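Local coordinates for putative hydrogenase (Pyrococcus furiosus, PDB 3LYU), which probably acts as an oxidoreductase that binds FAD and a [2Fe-2S] cluster as a whole protein, of which this chain is one alpha-beta domain, at residues F54-I59 with V76-N81; T48-T53 with I72-P77; M15-K20 with Q41-D46. One frame throughout, in Å; residues are numbered along the deposited sequence.

Contact 1 of 3, residues F54-I59 with V76-N81; sequences FEPMVI and VPLNPN
The phenyl ring of Phe54 takes the methine of Leu78 on one face: CG of Leu78 stands 4.2 Å from the ring centroid, displaced toward the rim, a CH-pi contact in which the two side chains cross at about a right angle. At the ring edge, in its plane, lies the carbonyl oxygen of Val76, with CD1 of Phe54 3.3 Å from O of Val76. That oxygen is shared. It accepts the amide of Glu55 (Glu55 N to Val76 O, 2.8 Å), whose nitrogen sits above the carbonyl plane, and it also receives a CH contact from CA of Phe54. Beyond the ring, CG of Pro56 meets CD1 of Leu78 at 4.0 Å, while the extended chain of Glu55 brings its carboxylate alongside Pro77, OE1 of Glu55 lying 3.7 Å from CB of Pro77. The turn carrying Glu55 and Pro56 is closed by a hydrogen bond from N of Met57 (a selenomethionine) to O of Phe54. Here two neighbouring parallel strands, 46-54 and 70-76, pass into their exit loops. Helix 84-104 lies against Phe54 through Asn87 and Val91 and against Val76 through Asn90 and Arg94, while Phe84 meets the Phe54 ring with planes at about 60°.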
loop_
_atom_site.group_PDB
_atom_site.type_symbol
_atom_site.label_atom_id
_atom_site.label_comp_id
_atom_site.label_asym_id
_atom_site.label_seq_id
_atom_site.Cartn_x
_atom_site.Cartn_y
_atom_site.Cartn_z
ATOM N N PHE B 54 -10.542 18.977 -24.212
ATOM C CA PHE B 54 -10.682 19.675 -25.493
ATOM C C PHE B 54 -12.141 19.723 -25.924
ATOM O O PHE B 54 -12.918 18.839 -25.580
ATOM C CB PHE B 54 -9.830 18.994 -26.564
ATOM C CG PHE B 54 -8.354 19.146 -26.342
ATOM C CD1 PHE B 54 -7.778 20.412 -26.271
ATOM C CD2 PHE B 54 -7.539 18.029 -26.203
ATOM C CE1 PHE B 54 -6.411 20.570 -26.067
ATOM C CE2 PHE B 54 -6.167 18.174 -25.997
ATOM C CZ PHE B 54 -5.600 19.450 -25.930
ATOM N N GLU B 55 -12.511 20.762 -26.664
ATOM C CA GLU B 55 -13.889 20.926 -27.104
ATOM C C GLU B 55 -14.583 19.650 -27.592
ATOM O O GLU B 55 -15.727 19.368 -27.210
ATOM C CB GLU B 55 -13.967 21.993 -28.196
ATOM C CG GLU B 55 -13.660 23.390 -27.707
ATOM C CD GLU B 55 -13.801 24.444 -28.798
ATOM O OE1 GLU B 55 -13.538 25.637 -28.510
ATOM O OE2 GLU B 55 -14.173 24.080 -29.938
ATOM N N PRO B 56 -13.908 18.866 -28.450
ATOM C CA PRO B 56 -14.489 17.625 -28.976
ATOM C C PRO B 56 -14.404 16.410 -28.043
ATOM O O PRO B 56 -14.524 15.274 -28.509
ATOM C CB PRO B 56 -13.692 17.399 -30.254
ATOM C CG PRO B 56 -12.317 17.868 -29.845
ATOM C CD PRO B 56 -12.629 19.171 -29.126
HETATM N N MSE B 57 -14.218 16.641 -26.743
HETATM C CA MSE B 57 -14.080 15.536 -25.799
HETATM C C MSE B 57 -14.878 15.589 -24.513
HETATM O O MSE B 57 -14.680 14.752 -23.629
HETATM C CB MSE B 57 -12.618 15.363 -25.430
HETATM C CG MSE B 57 -11.737 14.943 -26.575
HETATM SE SE MSE B 57 -9.949 14.791 -25.945
HETATM C CE MSE B 57 -10.252 13.543 -24.463
ATOM N N VAL B 58 -15.763 16.566 -24.380
ATOM C CA VAL B 58 -16.552 16.631 -23.162
ATOM C C VAL B 58 -17.533 15.456 -23.169
ATOM O O VAL B 58 -18.074 15.086 -24.210
ATOM C CB VAL B 58 -17.275 18.020 -23.001
ATOM C CG1 VAL B 58 -17.508 18.655 -24.352
ATOM C CG2 VAL B 58 -18.584 17.861 -22.248
ATOM N N ILE B 59 -17.712 14.846 -22.001
ATOM C CA ILE B 59 -18.593 13.698 -21.849
ATOM C C ILE B 59 -19.209 13.727 -20.455
ATOM O O ILE B 59 -18.674 14.364 -19.556
ATOM C CB ILE B 59 -17.799 12.374 -22.048
ATOM C CG1 ILE B 59 -18.762 11.191 -22.181
ATOM C CG2 ILE B 59 -16.833 12.159 -20.894
ATOM C CD1 ILE B 59 -19.685 11.263 -23.410
ATOM N N VAL B 76 -11.261 23.396 -24.053
ATOM C CA VAL B 76 -10.145 24.069 -24.678
ATOM C C VAL B 76 -10.141 23.654 -26.158
ATOM O O VAL B 76 -10.304 22.473 -26.485
ATOM C CB VAL B 76 -8.824 23.660 -23.986
ATOM C CG1 VAL B 76 -7.673 24.492 -24.518
ATOM C CG2 VAL B 76 -8.954 23.838 -22.482
ATOM N N PRO B 77 -9.983 24.629 -27.074
ATOM C CA PRO B 77 -9.961 24.385 -28.522
ATOM C C PRO B 77 -8.774 23.538 -28.982
ATOM O O PRO B 77 -7.617 23.861 -28.702
ATOM C CB PRO B 77 -9.924 25.793 -29.098
ATOM C CG PRO B 77 -9.135 26.543 -28.063
ATOM C CD PRO B 77 -9.755 26.058 -26.783
ATOM N N LEU B 78 -9.066 22.457 -29.698
ATOM C CA LEU B 78 -8.017 21.565 -30.176
ATOM C C LEU B 78 -7.402 22.071 -31.473
ATOM O O LEU B 78 -7.916 21.783 -32.551
ATOM C CB LEU B 78 -8.578 20.150 -30.394
ATOM C CG LEU B 78 -7.613 18.954 -30.313
ATOM C CD1 LEU B 78 -8.388 17.681 -30.604
ATOM C CD2 LEU B 78 -6.461 19.102 -31.291
ATOM N N ASN B 79 -6.308 22.824 -31.366
ATOM C CA ASN B 79 -5.608 23.347 -32.539
ATOM C C ASN B 79 -4.830 22.218 -33.248
ATOM O O ASN B 79 -3.801 21.746 -32.750
ATOM C CB ASN B 79 -4.640 24.455 -32.117
ATOM C CG ASN B 79 -3.994 25.147 -33.307
ATOM O OD1 ASN B 79 -3.057 25.943 -33.155
ATOM N ND2 ASN B 79 -4.502 24.851 -34.510
ATOM N N PRO B 80 -5.305 21.786 -34.434
ATOM C CA PRO B 80 -4.681 20.715 -35.220
ATOM C C PRO B 80 -3.446 21.133 -36.011
ATOM O O PRO B 80 -2.941 20.376 -36.836
ATOM C CB PRO B 80 -5.815 20.282 -36.138
ATOM C CG PRO B 80 -6.430 21.603 -36.488
ATOM C CD PRO B 80 -6.482 22.325 -35.142
ATOM N N ASN B 81 -2.958 22.341 -35.764
ATOM C CA ASN B 81 -1.791 22.835 -36.479
ATOM C C ASN B 81 -0.571 22.827 -35.570
ATOM O O ASN B 81 0.431 23.478 -35.864
ATOM C CB ASN B 81 -2.057 24.259 -36.988
ATOM C CG ASN B 81 -3.395 24.386 -37.705
ATOM O OD1 ASN B 81 -3.638 23.711 -38.704
ATOM N ND2 ASN B 81 -4.267 25.253 -37.193
#

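Contact 2 of 3, residues T48-T53 with I72-P77; sequences TTLHVT and IVEPVP
Leu50 and Ile72 meet through their methyl groups, CD1 of Leu50 lying 3.8 Å from CG2 of Ile72. With CG of Leu50 anti to its own N (chi1 165°), the side chain extends toward the neighbouring strand, and the same CD1 comes to 4.0 Å from CG of Glu74. Val52 and Glu74 share this side of the sheet. His51, Thr53, Val73 and Pro75 occupy the other, where the methyl CG2 of Thr53 lies over one face of the His51 imidazole, offset toward its rim.

Backbone bonds set these side chains in place. Ile72 N gives to Thr49 O at 2.6 Å and Ile72 O accepts from His51 N at 2.7 Å. Glu74 N then bonds to His51 O at 3.0 Å, Thr53 N weakly to Glu74 O, and Val76 N to Thr53 O at 2.8 Å. Ile72 thus bonds to both neighbours of its partner Leu50, and Glu74 to those of Val52, the pattern of parallel pairing; the two segments run within 11° of parallel.

The polar ends find partners outside the two strands: Glu74 forms salt bridges with Arg94 and Lys98, NE2 of His51 bonds to the carbonyl of Tyr27, and Thr49 OG1 pairs with His71. Helix 61-65 connects the two strands in a beta-alpha-beta unit. Strand 70-76 is outermost in the chain's sheet; strand 46-54 also pairs with strand 20-26, while helices 84-104 and 29-42 pack against the Val52 and His51 sides respectively.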
loop_
_atom_site.group_PDB
_atom_site.type_symbol
_atom_site.label_atom_id
_atom_site.label_comp_id
_atom_site.label_asym_id
_atom_site.label_seq_id
_atom_site.Cartn_x
_atom_site.Cartn_y
_atom_site.Cartn_z
ATOM N N THR B 48 -18.576 19.800 -6.346
ATOM C CA THR B 48 -18.722 20.538 -7.592
ATOM C C THR B 48 -17.603 19.956 -8.451
ATOM O O THR B 48 -16.428 19.974 -8.054
ATOM C CB THR B 48 -18.482 22.043 -7.406
ATOM O OG1 THR B 48 -17.078 22.291 -7.350
ATOM C CG2 THR B 48 -19.123 22.538 -6.112
ATOM N N THR B 49 -17.965 19.417 -9.610
ATOM C CA THR B 49 -16.975 18.804 -10.479
ATOM C C THR B 49 -16.463 19.728 -11.556
ATOM O O THR B 49 -17.174 20.609 -12.039
ATOM C CB THR B 49 -17.520 17.525 -11.174
ATOM O OG1 THR B 49 -18.680 17.851 -11.947
ATOM C CG2 THR B 49 -17.871 16.459 -10.146
ATOM N N LEU B 50 -15.215 19.527 -11.937
ATOM C CA LEU B 50 -14.626 20.341 -12.979
ATOM C C LEU B 50 -14.049 19.417 -14.034
ATOM O O LEU B 50 -13.263 18.533 -13.718
ATOM C CB LEU B 50 -13.524 21.235 -12.397
ATOM C CG LEU B 50 -12.566 21.878 -13.415
ATOM C CD1 LEU B 50 -13.318 22.866 -14.279
ATOM C CD2 LEU B 50 -11.417 22.559 -12.694
ATOM N N HIS B 51 -14.456 19.601 -15.281
ATOM C CA HIS B 51 -13.931 18.777 -16.355
ATOM C C HIS B 51 -13.172 19.668 -17.319
ATOM O O HIS B 51 -13.776 20.516 -17.989
ATOM C CB HIS B 51 -15.054 18.063 -17.123
ATOM C CG HIS B 51 -14.555 17.097 -18.159
ATOM N ND1 HIS B 51 -15.331 16.665 -19.212
ATOM C CD2 HIS B 51 -13.360 16.472 -18.294
ATOM C CE1 HIS B 51 -14.638 15.816 -19.951
ATOM N NE2 HIS B 51 -13.438 15.682 -19.415
ATOM N N VAL B 52 -11.853 19.487 -17.387
ATOM C CA VAL B 52 -11.039 20.277 -18.307
ATOM C C VAL B 52 -10.555 19.333 -19.400
ATOM O O VAL B 52 -9.856 18.352 -19.135
ATOM C CB VAL B 52 -9.831 20.939 -17.593
ATOM C CG1 VAL B 52 -9.114 21.876 -18.556
ATOM C CG2 VAL B 52 -10.304 21.702 -16.358
ATOM N N THR B 53 -10.959 19.622 -20.632
ATOM C CA THR B 53 -10.580 18.788 -21.770
ATOM C C THR B 53 -10.737 19.603 -23.051
ATOM O O THR B 53 -11.021 20.795 -22.979
ATOM C CB THR B 53 -11.464 17.518 -21.831
ATOM O OG1 THR B 53 -10.901 16.588 -22.759
ATOM C CG2 THR B 53 -12.889 17.864 -22.254
ATOM N N ILE B 72 -18.718 21.987 -13.653
ATOM C CA ILE B 72 -18.063 22.953 -14.538
ATOM C C ILE B 72 -17.310 22.289 -15.686
ATOM O O ILE B 72 -16.583 21.316 -15.478
ATOM C CB ILE B 72 -17.039 23.836 -13.765
ATOM C CG1 ILE B 72 -17.703 24.472 -12.538
ATOM C CG2 ILE B 72 -16.456 24.894 -14.699
ATOM C CD1 ILE B 72 -19.000 25.212 -12.840
ATOM N N VAL B 73 -17.479 22.820 -16.893
ATOM C CA VAL B 73 -16.785 22.273 -18.053
ATOM C C VAL B 73 -15.992 23.397 -18.709
ATOM O O VAL B 73 -16.533 24.462 -18.995
ATOM C CB VAL B 73 -17.779 21.660 -19.107
ATOM C CG1 VAL B 73 -16.996 20.963 -20.224
ATOM C CG2 VAL B 73 -18.718 20.667 -18.445
ATOM N N GLU B 74 -14.702 23.159 -18.926
ATOM C CA GLU B 74 -13.825 24.135 -19.563
ATOM C C GLU B 74 -13.267 23.517 -20.844
ATOM O O GLU B 74 -12.210 22.885 -20.815
ATOM C CB GLU B 74 -12.672 24.501 -18.628
ATOM C CG GLU B 74 -13.078 25.353 -17.460
ATOM C CD GLU B 74 -13.679 26.679 -17.898
ATOM O OE1 GLU B 74 -13.081 27.343 -18.776
ATOM O OE2 GLU B 74 -14.739 27.065 -17.358
ATOM N N PRO B 75 -13.970 23.691 -21.986
ATOM C CA PRO B 75 -13.536 23.139 -23.279
ATOM C C PRO B 75 -12.450 23.970 -23.953
ATOM O O PRO B 75 -12.682 25.103 -24.365
ATOM C CB PRO B 75 -14.826 23.111 -24.089
ATOM C CG PRO B 75 -15.486 24.368 -23.648
ATOM C CD PRO B 75 -15.271 24.374 -22.129
ATOM N N VAL B 76 -11.261 23.396 -24.053
ATOM C CA VAL B 76 -10.145 24.069 -24.678
ATOM C C VAL B 76 -10.141 23.654 -26.158
ATOM O O VAL B 76 -10.304 22.473 -26.485
ATOM C CB VAL B 76 -8.824 23.660 -23.986
ATOM C CG1 VAL B 76 -7.673 24.492 -24.518
ATOM C CG2 VAL B 76 -8.954 23.838 -22.482
ATOM N N PRO B 77 -9.983 24.629 -27.074
ATOM C CA PRO B 77 -9.961 24.385 -28.522
ATOM C C PRO B 77 -8.774 23.538 -28.982
ATOM O O PRO B 77 -7.617 23.861 -28.702
ATOM C CB PRO B 77 -9.924 25.793 -29.098
ATOM C CG PRO B 77 -9.135 26.543 -28.063
ATOM C CD PRO B 77 -9.755 26.058 -26.783
#

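Contact 3 of 3, residues M15-K20 with Q41-D46; sequences MEKFGK and QEIGND
Asn45 turns the end of its side chain into the bend at Glu16-Gly19 and uses both ends of its amide there. ND2 of Asn45 gives to Glu16 O at 2.7 Å, the acceptor lying 4° from the amide plane, while OD1 accepts two backbone amides in its carbonyl plane: Phe18 N at 2.6 Å and Gly19 N at 3.1 Å from OD1 of Asn45. Three bonds fix the rotation of this buried group, and ND2 also reaches the carbonyl of Trp40. The Phe18 ring meets OD1 at its edge, its plane 35° from that of the amide. Asn45 follows the Schellman motif after helix 29-42, in which Gly44 adopts positive phi and its N bonds back to Gln41 O; the connection then enters strand 46-54 beside strand 20-26. The extended Lys17 chain slants over Ile43, whose CG2 touches Glu16 O at 3.5 Å. Asp46 N bonds to Gly19 O at 2.7 Å. Lys20 and Asp46 point the same way, side by side: both CG atoms are anti to N, and NZ of Lys20 lies 4.3 Å from OD2 of Asp46, beyond a salt bridge, forming its own with Glu106 and a cation-pi contact with Trp108.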
loop_
_atom_site.group_PDB
_atom_site.type_symbol
_atom_site.label_atom_id
_atom_site.label_comp_id
_atom_site.label_asym_id
_atom_site.label_seq_id
_atom_site.Cartn_x
_atom_site.Cartn_y
_atom_site.Cartn_z
HETATM N N MSE B 15 -15.640 6.994 1.898
HETATM C CA MSE B 15 -16.972 7.579 1.833
HETATM C C MSE B 15 -17.365 8.347 3.088
HETATM O O MSE B 15 -18.086 7.824 3.932
HETATM C CB MSE B 15 -17.990 6.476 1.563
HETATM C CG MSE B 15 -18.003 5.997 0.113
HETATM SE SE MSE B 15 -18.372 7.471 -1.111
HETATM C CE MSE B 15 -16.881 7.361 -2.283
ATOM N N GLU B 16 -16.905 9.591 3.205
ATOM C CA GLU B 16 -17.205 10.413 4.378
ATOM C C GLU B 16 -17.714 11.780 3.992
ATOM O O GLU B 16 -17.708 12.151 2.820
ATOM C CB GLU B 16 -15.956 10.610 5.232
ATOM C CG GLU B 16 -15.242 9.332 5.603
ATOM C CD GLU B 16 -14.098 9.564 6.554
ATOM O OE1 GLU B 16 -13.293 10.499 6.313
ATOM O OE2 GLU B 16 -14.005 8.803 7.537
ATOM N N LYS B 17 -18.155 12.534 4.989
ATOM C CA LYS B 17 -18.624 13.882 4.745
ATOM C C LYS B 17 -17.439 14.788 4.996
ATOM O O LYS B 17 -17.072 15.033 6.148
ATOM C CB LYS B 17 -19.762 14.260 5.696
ATOM C CG LYS B 17 -21.079 13.567 5.414
ATOM C CD LYS B 17 -22.207 14.262 6.160
ATOM C CE LYS B 17 -23.530 13.540 5.965
ATOM N NZ LYS B 17 -24.668 14.250 6.633
ATOM N N PHE B 18 -16.816 15.260 3.922
ATOM C CA PHE B 18 -15.678 16.160 4.049
ATOM C C PHE B 18 -16.212 17.586 3.981
ATOM O O PHE B 18 -15.545 18.537 4.395
ATOM C CB PHE B 18 -14.662 15.922 2.923
ATOM C CG PHE B 18 -14.111 14.518 2.880
ATOM C CD1 PHE B 18 -14.831 13.492 2.270
ATOM C CD2 PHE B 18 -12.869 14.222 3.442
ATOM C CE1 PHE B 18 -14.325 12.188 2.216
ATOM C CE2 PHE B 18 -12.353 12.922 3.396
ATOM C CZ PHE B 18 -13.085 11.900 2.779
ATOM N N GLY B 19 -17.430 17.712 3.469
ATOM C CA GLY B 19 -18.049 19.008 3.349
ATOM C C GLY B 19 -18.167 19.393 1.898
ATOM O O GLY B 19 -18.903 18.752 1.156
ATOM N N LYS B 20 -17.442 20.436 1.498
ATOM C CA LYS B 20 -17.471 20.919 0.125
ATOM C C LYS B 20 -16.285 20.339 -0.630
ATOM O O LYS B 20 -15.137 20.595 -0.284
ATOM C CB LYS B 20 -17.427 22.444 0.100
ATOM C CG LYS B 20 -17.721 23.022 -1.272
ATOM C CD LYS B 20 -17.878 24.527 -1.229
ATOM C CE LYS B 20 -18.241 25.082 -2.594
ATOM N NZ LYS B 20 -18.416 26.560 -2.546
ATOM N N GLN B 41 -21.831 13.123 -3.210
ATOM C CA GLN B 41 -22.949 14.046 -3.105
ATOM C C GLN B 41 -24.050 13.383 -2.290
ATOM O O GLN B 41 -24.574 13.972 -1.353
ATOM C CB GLN B 41 -23.466 14.407 -4.504
ATOM C CG GLN B 41 -24.518 15.517 -4.550
ATOM C CD GLN B 41 -23.954 16.926 -4.329
ATOM O OE1 GLN B 41 -24.711 17.897 -4.244
ATOM N NE2 GLN B 41 -22.631 17.041 -4.246
ATOM N N GLU B 42 -24.385 12.146 -2.642
ATOM C CA GLU B 42 -25.433 11.383 -1.949
ATOM C C GLU B 42 -25.123 11.178 -0.459
ATOM O O GLU B 42 -26.035 11.092 0.366
ATOM C CB GLU B 42 -25.605 10.012 -2.624
ATOM C CG GLU B 42 -26.892 9.280 -2.297
ATOM C CD GLU B 42 -28.103 10.016 -2.826
ATOM O OE1 GLU B 42 -28.025 10.533 -3.970
ATOM O OE2 GLU B 42 -29.134 10.074 -2.107
ATOM N N ILE B 43 -23.832 11.092 -0.134
ATOM C CA ILE B 43 -23.363 10.890 1.239
ATOM C C ILE B 43 -23.419 12.169 2.078
ATOM O O ILE B 43 -23.204 12.144 3.287
ATOM C CB ILE B 43 -21.914 10.280 1.240
ATOM C CG1 ILE B 43 -21.975 8.842 1.744
ATOM C CG2 ILE B 43 -20.960 11.093 2.104
ATOM C CD1 ILE B 43 -22.890 7.930 0.921
ATOM N N GLY B 44 -23.711 13.288 1.433
ATOM C CA GLY B 44 -23.817 14.532 2.166
ATOM C C GLY B 44 -22.734 15.558 1.908
ATOM O O GLY B 44 -22.558 16.489 2.704
ATOM N N ASN B 45 -22.014 15.388 0.801
ATOM C CA ASN B 45 -20.942 16.299 0.420
ATOM C C ASN B 45 -21.398 17.270 -0.667
ATOM O O ASN B 45 -22.142 16.901 -1.567
ATOM C CB ASN B 45 -19.734 15.508 -0.093
ATOM C CG ASN B 45 -19.089 14.677 0.980
ATOM O OD1 ASN B 45 -18.570 15.202 1.957
ATOM N ND2 ASN B 45 -19.120 13.370 0.810
ATOM N N ASP B 46 -20.949 18.514 -0.578
ATOM C CA ASP B 46 -21.281 19.523 -1.576
ATOM C C ASP B 46 -20.177 19.450 -2.622
ATOM O O ASP B 46 -19.244 20.252 -2.605
ATOM C CB ASP B 46 -21.295 20.915 -0.939
ATOM C CG ASP B 46 -21.491 22.024 -1.957
ATOM O OD1 ASP B 46 -22.589 22.112 -2.543
ATOM O OD2 ASP B 46 -20.547 22.808 -2.178
#

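The three contacts illustrate how a parallel alpha-beta sheet is joined along its strands and at their ends. Contact 3 lies where strands 20-26 and 46-54 begin, and contact 2 pairs the second of these with strand 70-76; their centres are 21 Å apart and their segments adjoin in sequence. Contact 1 continues contact 2 beyond the strand ends, its centre 11 Å away. The two share Val76 and Pro77 and touch where the backbone N of Ile59 packs 3.8 Å from CE1 of His51. Contacts 1 and 3, by contrast, lie on opposite sides of the chain's centre, their nearest atoms about 16 Å apart, and both approach neighbouring subunits.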